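PDB 6M6Q: dicer Related Helicase from Caenorhabditis elegans, which probably hydrolyses ATP as a RIG-I-like helicase that binds single- and double-stranded RNA, this chain being its N-terminal domain. Local coordinates for residues 70-84 against 104-116. Residues are numbered along the deposited sequence; the frame is centred on the assembly and turned at random. Where two conformers were deposited one is given.
Sequences MIIDEPTPVSHDPDM and VTLRHAHQQKVQR
The guanidinium of Arg107 turns toward two carboxylates of segment 70-84 and forms a salt-bridge network with them. NH1 meets Asp83 OD2 at 2.7 Å, near the guanidinium plane, with that carboxylate turned 86° to it; NH2 bridges to Asp81 OD2 on its syn side at 3.1 Å, tilted from both planes. Gln111 OE1 accepts a further bond from NH2, so arginine, with several N-H groups, suits this place. Asp81 is also the N-cap of helix 82-87, where a carboxylate can accept from the helix's first N-H groups: OD1 takes Met84 N through the anti lone pair. With an asparagine here, Arg107 would probably lose one of its two balancing charges and be held less firmly. Alongside, CG1 of Val104 packs against Met84 CE.

CG of His108 lies anti to its backbone N (chi1 179°), which carries the ring toward the loop; there Val78, branched at CB, sets that carbon over the ring centre, a CH-pi contact 3.8 Å from the centroid, while Thr76 O lies at the ring edge. Pro75 rests its apolar CB against the Gln112 amide. Arg116, extended from CG to NE, donates from NH1 to Asp73 O in its guanidinium plane (2.8 Å), just beyond helix 63-72.

The linker between helices 63-72 and 82-87 thus runs along the long helix 94-127, a helical setting consistent with a CARD-type fold; Met70 and Ile71 also touch Phe119, while Arg116 packs on Leu232 and Leu236 of helix 231-236.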
loop_
_atom_site.group_PDB
_atom_site.type_symbol
_atom_site.label_atom_id
_atom_site.label_comp_id
_atom_site.label_asym_id
_atom_site.label_seq_id
_atom_site.Cartn_x
_atom_site.Cartn_y
_atom_site.Cartn_z
ATOM N N MET B 70 9.605 -12.590 17.047
ATOM C CA MET B 70 9.500 -11.116 17.176
ATOM C C MET B 70 8.070 -10.712 17.578
ATOM O O MET B 70 7.933 -9.707 18.251
ATOM C CB MET B 70 9.884 -10.425 15.877
ATOM C CG MET B 70 11.386 -10.391 15.657
ATOM S SD MET B 70 12.233 -9.255 16.795
ATOM C CE MET B 70 13.667 -8.823 15.807
ATOM N N ILE B 71 7.067 -11.529 17.241
ATOM C CA ILE B 71 5.626 -11.255 17.503
ATOM C C ILE B 71 5.250 -11.735 18.921
ATOM O O ILE B 71 4.535 -10.980 19.618
ATOM C CB ILE B 71 4.744 -11.894 16.406
ATOM C CG1 ILE B 71 4.948 -11.217 15.042
ATOM C CG2 ILE B 71 3.270 -11.904 16.817
ATOM C CD1 ILE B 71 4.368 -12.001 13.881
ATOM N N ILE B 72 5.690 -12.933 19.330
ATOM C CA ILE B 72 5.184 -13.636 20.560
ATOM C C ILE B 72 6.181 -13.502 21.724
ATOM O O ILE B 72 5.735 -13.629 22.879
ATOM C CB ILE B 72 4.861 -15.113 20.273
ATOM C CG1 ILE B 72 6.075 -15.879 19.739
ATOM C CG2 ILE B 72 3.669 -15.214 19.343
ATOM C CD1 ILE B 72 5.839 -17.366 19.582
ATOM N N ASP B 73 7.475 -13.294 21.434
ATOM C CA ASP B 73 8.551 -13.059 22.450
ATOM C C ASP B 73 8.058 -12.056 23.498
ATOM O O ASP B 73 7.524 -10.997 23.117
ATOM C CB ASP B 73 9.850 -12.541 21.813
ATOM C CG ASP B 73 10.811 -13.632 21.341
ATOM O OD1 ASP B 73 10.440 -14.843 21.422
ATOM O OD2 ASP B 73 11.920 -13.269 20.885
ATOM N N GLU B 74 8.207 -12.410 24.770
ATOM C CA GLU B 74 7.935 -11.544 25.941
ATOM C C GLU B 74 8.909 -10.363 25.902
ATOM O O GLU B 74 10.067 -10.514 25.532
ATOM C CB GLU B 74 8.094 -12.390 27.214
ATOM C CG GLU B 74 7.064 -12.111 28.296
ATOM C CD GLU B 74 5.679 -12.651 28.021
ATOM O OE1 GLU B 74 5.578 -13.806 27.552
ATOM O OE2 GLU B 74 4.700 -11.932 28.315
ATOM N N PRO B 75 8.484 -9.148 26.269
ATOM C CA PRO B 75 9.414 -8.010 26.296
ATOM C C PRO B 75 10.476 -8.117 27.423
ATOM O O PRO B 75 10.167 -8.641 28.493
ATOM C CB PRO B 75 8.464 -6.806 26.486
ATOM C CG PRO B 75 7.229 -7.393 27.210
ATOM C CD PRO B 75 7.121 -8.823 26.728
ATOM N N THR B 76 11.686 -7.585 27.200
ATOM C CA THR B 76 12.720 -7.411 28.264
ATOM C C THR B 76 12.150 -6.514 29.361
ATOM O O THR B 76 11.400 -5.591 29.077
ATOM C CB THR B 76 14.035 -6.835 27.718
ATOM O OG1 THR B 76 13.776 -5.563 27.116
ATOM C CG2 THR B 76 14.713 -7.762 26.730
ATOM N N PRO B 77 12.451 -6.771 30.651
ATOM C CA PRO B 77 11.887 -5.965 31.736
ATOM C C PRO B 77 12.356 -4.502 31.650
ATOM O O PRO B 77 13.550 -4.256 31.397
ATOM C CB PRO B 77 12.393 -6.623 33.035
ATOM C CG PRO B 77 12.986 -7.974 32.592
ATOM C CD PRO B 77 13.379 -7.805 31.135
ATOM N N VAL B 78 11.430 -3.567 31.853
ATOM C CA VAL B 78 11.685 -2.093 31.809
ATOM C C VAL B 78 12.640 -1.692 32.960
ATOM O O VAL B 78 13.281 -0.613 32.855
ATOM C CB VAL B 78 10.352 -1.319 31.844
ATOM C CG1 VAL B 78 9.566 -1.592 33.130
ATOM C CG2 VAL B 78 10.552 0.180 31.624
ATOM N N SER B 79 12.794 -2.549 33.984
ATOM C CA SER B 79 13.750 -2.346 35.113
ATOM C C SER B 79 15.192 -2.467 34.619
ATOM O O SER B 79 16.064 -1.944 35.298
ATOM C CB SER B 79 13.484 -3.284 36.252
ATOM O OG SER B 79 12.930 -4.502 35.792
ATOM N N HIS B 80 15.418 -3.097 33.465
ATOM C CA HIS B 80 16.766 -3.266 32.861
ATOM C C HIS B 80 17.012 -2.196 31.790
ATOM O O HIS B 80 18.080 -2.240 31.174
ATOM C CB HIS B 80 16.961 -4.681 32.291
ATOM C CG HIS B 80 16.939 -5.775 33.309
ATOM N ND1 HIS B 80 17.582 -5.677 34.538
ATOM C CD2 HIS B 80 16.349 -6.987 33.291
ATOM C CE1 HIS B 80 17.362 -6.776 35.235
ATOM N NE2 HIS B 80 16.616 -7.595 34.491
ATOM N N ASP B 81 16.103 -1.240 31.607
ATOM C CA ASP B 81 16.284 -0.166 30.592
ATOM C C ASP B 81 17.402 0.768 31.054
ATOM O O ASP B 81 17.414 1.199 32.199
ATOM C CB ASP B 81 14.981 0.582 30.343
ATOM C CG ASP B 81 15.133 1.737 29.377
ATOM O OD1 ASP B 81 15.430 2.835 29.844
ATOM O OD2 ASP B 81 15.038 1.496 28.162
ATOM N N PRO B 82 18.380 1.125 30.186
ATOM C CA PRO B 82 19.498 1.973 30.609
ATOM C C PRO B 82 19.068 3.348 31.164
ATOM O O PRO B 82 19.663 3.786 32.126
ATOM C CB PRO B 82 20.327 2.150 29.331
ATOM C CG PRO B 82 19.955 0.957 28.482
ATOM C CD PRO B 82 18.495 0.700 28.786
ATOM N N ASP B 83 18.065 3.989 30.555
ATOM C CA ASP B 83 17.551 5.305 31.008
ATOM C C ASP B 83 16.798 5.129 32.337
ATOM O O ASP B 83 17.060 5.923 33.238
ATOM C CB ASP B 83 16.687 5.972 29.952
ATOM C CG ASP B 83 17.463 6.341 28.711
ATOM O OD1 ASP B 83 18.327 7.213 28.813
ATOM O OD2 ASP B 83 17.187 5.749 27.648
ATOM N N MET B 84 15.967 4.083 32.481
ATOM C CA MET B 84 15.274 3.771 33.761
ATOM C C MET B 84 16.303 3.682 34.887
ATOM O O MET B 84 16.060 4.305 35.953
ATOM C CB MET B 84 14.492 2.457 33.703
ATOM C CG MET B 84 13.642 2.177 34.960
ATOM S SD MET B 84 12.498 3.547 35.358
ATOM C CE MET B 84 11.056 3.100 34.400
ATOM N N VAL B 104 9.455 6.783 30.622
ATOM C CA VAL B 104 10.355 5.669 30.202
ATOM C C VAL B 104 9.527 4.366 30.046
ATOM O O VAL B 104 9.703 3.686 29.043
ATOM C CB VAL B 104 11.536 5.535 31.179
ATOM C CG1 VAL B 104 12.348 4.270 30.958
ATOM C CG2 VAL B 104 12.430 6.748 31.088
ATOM N N THR B 105 8.579 4.095 30.941
ATOM C CA THR B 105 7.675 2.917 30.874
ATOM C C THR B 105 6.791 2.981 29.618
ATOM O O THR B 105 6.682 1.943 28.924
ATOM C CB THR B 105 6.852 2.795 32.153
ATOM O OG1 THR B 105 7.801 2.780 33.214
ATOM C CG2 THR B 105 6.014 1.536 32.204
ATOM N N LEU B 106 6.192 4.135 29.323
ATOM C CA LEU B 106 5.341 4.332 28.110
ATOM C C LEU B 106 6.194 4.177 26.851
ATOM O O LEU B 106 5.761 3.470 25.960
ATOM C CB LEU B 106 4.673 5.710 28.133
ATOM C CG LEU B 106 3.582 5.900 29.184
ATOM C CD1 LEU B 106 3.300 7.380 29.404
ATOM C CD2 LEU B 106 2.310 5.154 28.806
ATOM N N ARG B 107 7.374 4.796 26.796
ATOM C CA ARG B 107 8.305 4.697 25.635
ATOM C C ARG B 107 8.654 3.214 25.407
ATOM O O ARG B 107 8.765 2.792 24.264
ATOM C CB ARG B 107 9.562 5.539 25.907
ATOM C CG ARG B 107 10.508 5.708 24.721
ATOM C CD ARG B 107 11.757 4.823 24.769
ATOM N NE ARG B 107 12.812 5.322 25.653
ATOM C CZ ARG B 107 13.797 4.570 26.158
ATOM N NH1 ARG B 107 14.707 5.103 26.958
ATOM N NH2 ARG B 107 13.858 3.279 25.877
ATOM N N HIS B 108 8.808 2.464 26.486
ATOM C CA HIS B 108 9.274 1.065 26.466
ATOM C C HIS B 108 8.202 0.201 25.810
ATOM O O HIS B 108 8.556 -0.670 24.993
ATOM C CB HIS B 108 9.620 0.617 27.883
ATOM C CG HIS B 108 10.088 -0.787 27.976
ATOM N ND1 HIS B 108 9.239 -1.837 28.327
ATOM C CD2 HIS B 108 11.309 -1.322 27.798
ATOM C CE1 HIS B 108 9.921 -2.958 28.338
ATOM N NE2 HIS B 108 11.196 -2.671 28.005
ATOM N N ALA B 109 6.941 0.406 26.181
ATOM C CA ALA B 109 5.790 -0.361 25.656
ATOM C C ALA B 109 5.622 -0.016 24.181
ATOM O O ALA B 109 5.485 -0.928 23.368
ATOM C CB ALA B 109 4.544 -0.053 26.439
ATOM N N HIS B 110 5.673 1.273 23.859
ATOM C CA HIS B 110 5.506 1.789 22.485
ATOM C C HIS B 110 6.548 1.144 21.568
ATOM O O HIS B 110 6.159 0.619 20.535
ATOM C CB HIS B 110 5.570 3.304 22.470
ATOM C CG HIS B 110 5.451 3.878 21.105
ATOM N ND1 HIS B 110 4.237 3.979 20.456
ATOM C CD2 HIS B 110 6.385 4.380 20.264
ATOM C CE1 HIS B 110 4.430 4.504 19.269
ATOM N NE2 HIS B 110 5.744 4.752 19.125
ATOM N N GLN B 111 7.801 1.111 21.976
ATOM C CA GLN B 111 8.895 0.521 21.158
ATOM C C GLN B 111 8.605 -0.966 20.900
ATOM O O GLN B 111 8.923 -1.448 19.782
ATOM C CB GLN B 111 10.249 0.725 21.838
ATOM C CG GLN B 111 10.819 2.122 21.617
ATOM C CD GLN B 111 12.199 2.266 22.212
ATOM O OE1 GLN B 111 12.443 1.876 23.354
ATOM N NE2 GLN B 111 13.123 2.811 21.431
ATOM N N GLN B 112 7.967 -1.649 21.860
ATOM C CA GLN B 112 7.617 -3.095 21.763
ATOM C C GLN B 112 6.470 -3.262 20.755
ATOM O O GLN B 112 6.537 -4.194 19.945
ATOM C CB GLN B 112 7.263 -3.659 23.147
ATOM C CG GLN B 112 6.985 -5.162 23.160
ATOM C CD GLN B 112 8.236 -5.990 22.996
ATOM O OE1 GLN B 112 8.204 -7.088 22.447
ATOM N NE2 GLN B 112 9.348 -5.484 23.509
ATOM N N LYS B 113 5.499 -2.343 20.786
ATOM C CA LYS B 113 4.306 -2.313 19.901
ATOM C C LYS B 113 4.760 -2.141 18.446
ATOM O O LYS B 113 4.236 -2.850 17.569
ATOM C CB LYS B 113 3.367 -1.173 20.320
ATOM C CG LYS B 113 1.883 -1.540 20.417
ATOM C CD LYS B 113 0.999 -0.421 20.933
ATOM C CE LYS B 113 0.505 0.493 19.831
ATOM N NZ LYS B 113 -0.473 1.485 20.336
ATOM N N VAL B 114 5.749 -1.287 18.225
ATOM C CA VAL B 114 6.306 -0.924 16.894
ATOM C C VAL B 114 6.960 -2.170 16.270
ATOM O O VAL B 114 6.738 -2.414 15.078
ATOM C CB VAL B 114 7.290 0.260 17.027
ATOM C CG1 VAL B 114 8.268 0.330 15.882
ATOM C CG2 VAL B 114 6.556 1.587 17.170
ATOM N N GLN B 115 7.692 -2.952 17.064
ATOM C CA GLN B 115 8.330 -4.231 16.633
ATOM C C GLN B 115 7.235 -5.268 16.323
ATOM O O GLN B 115 7.265 -5.895 15.214
ATOM C CB GLN B 115 9.268 -4.735 17.733
ATOM C CG GLN B 115 10.125 -5.917 17.313
ATOM C CD GLN B 115 10.924 -6.462 18.466
ATOM O OE1 GLN B 115 11.956 -5.908 18.853
ATOM N NE2 GLN B 115 10.453 -7.568 19.016
ATOM N N ARG B 116 6.303 -5.448 17.246
ATOM C CA ARG B 116 5.223 -6.441 17.078
ATOM C C ARG B 116 4.428 -6.125 15.799
ATOM O O ARG B 116 4.261 -7.037 14.987
ATOM C CB ARG B 116 4.356 -6.506 18.326
ATOM C CG ARG B 116 4.744 -7.656 19.234
ATOM C CD ARG B 116 4.120 -7.575 20.593
ATOM N NE ARG B 116 4.834 -8.444 21.506
ATOM C CZ ARG B 116 4.662 -8.470 22.811
ATOM N NH1 ARG B 116 5.375 -9.302 23.547
ATOM N NH2 ARG B 116 3.754 -7.697 23.377
#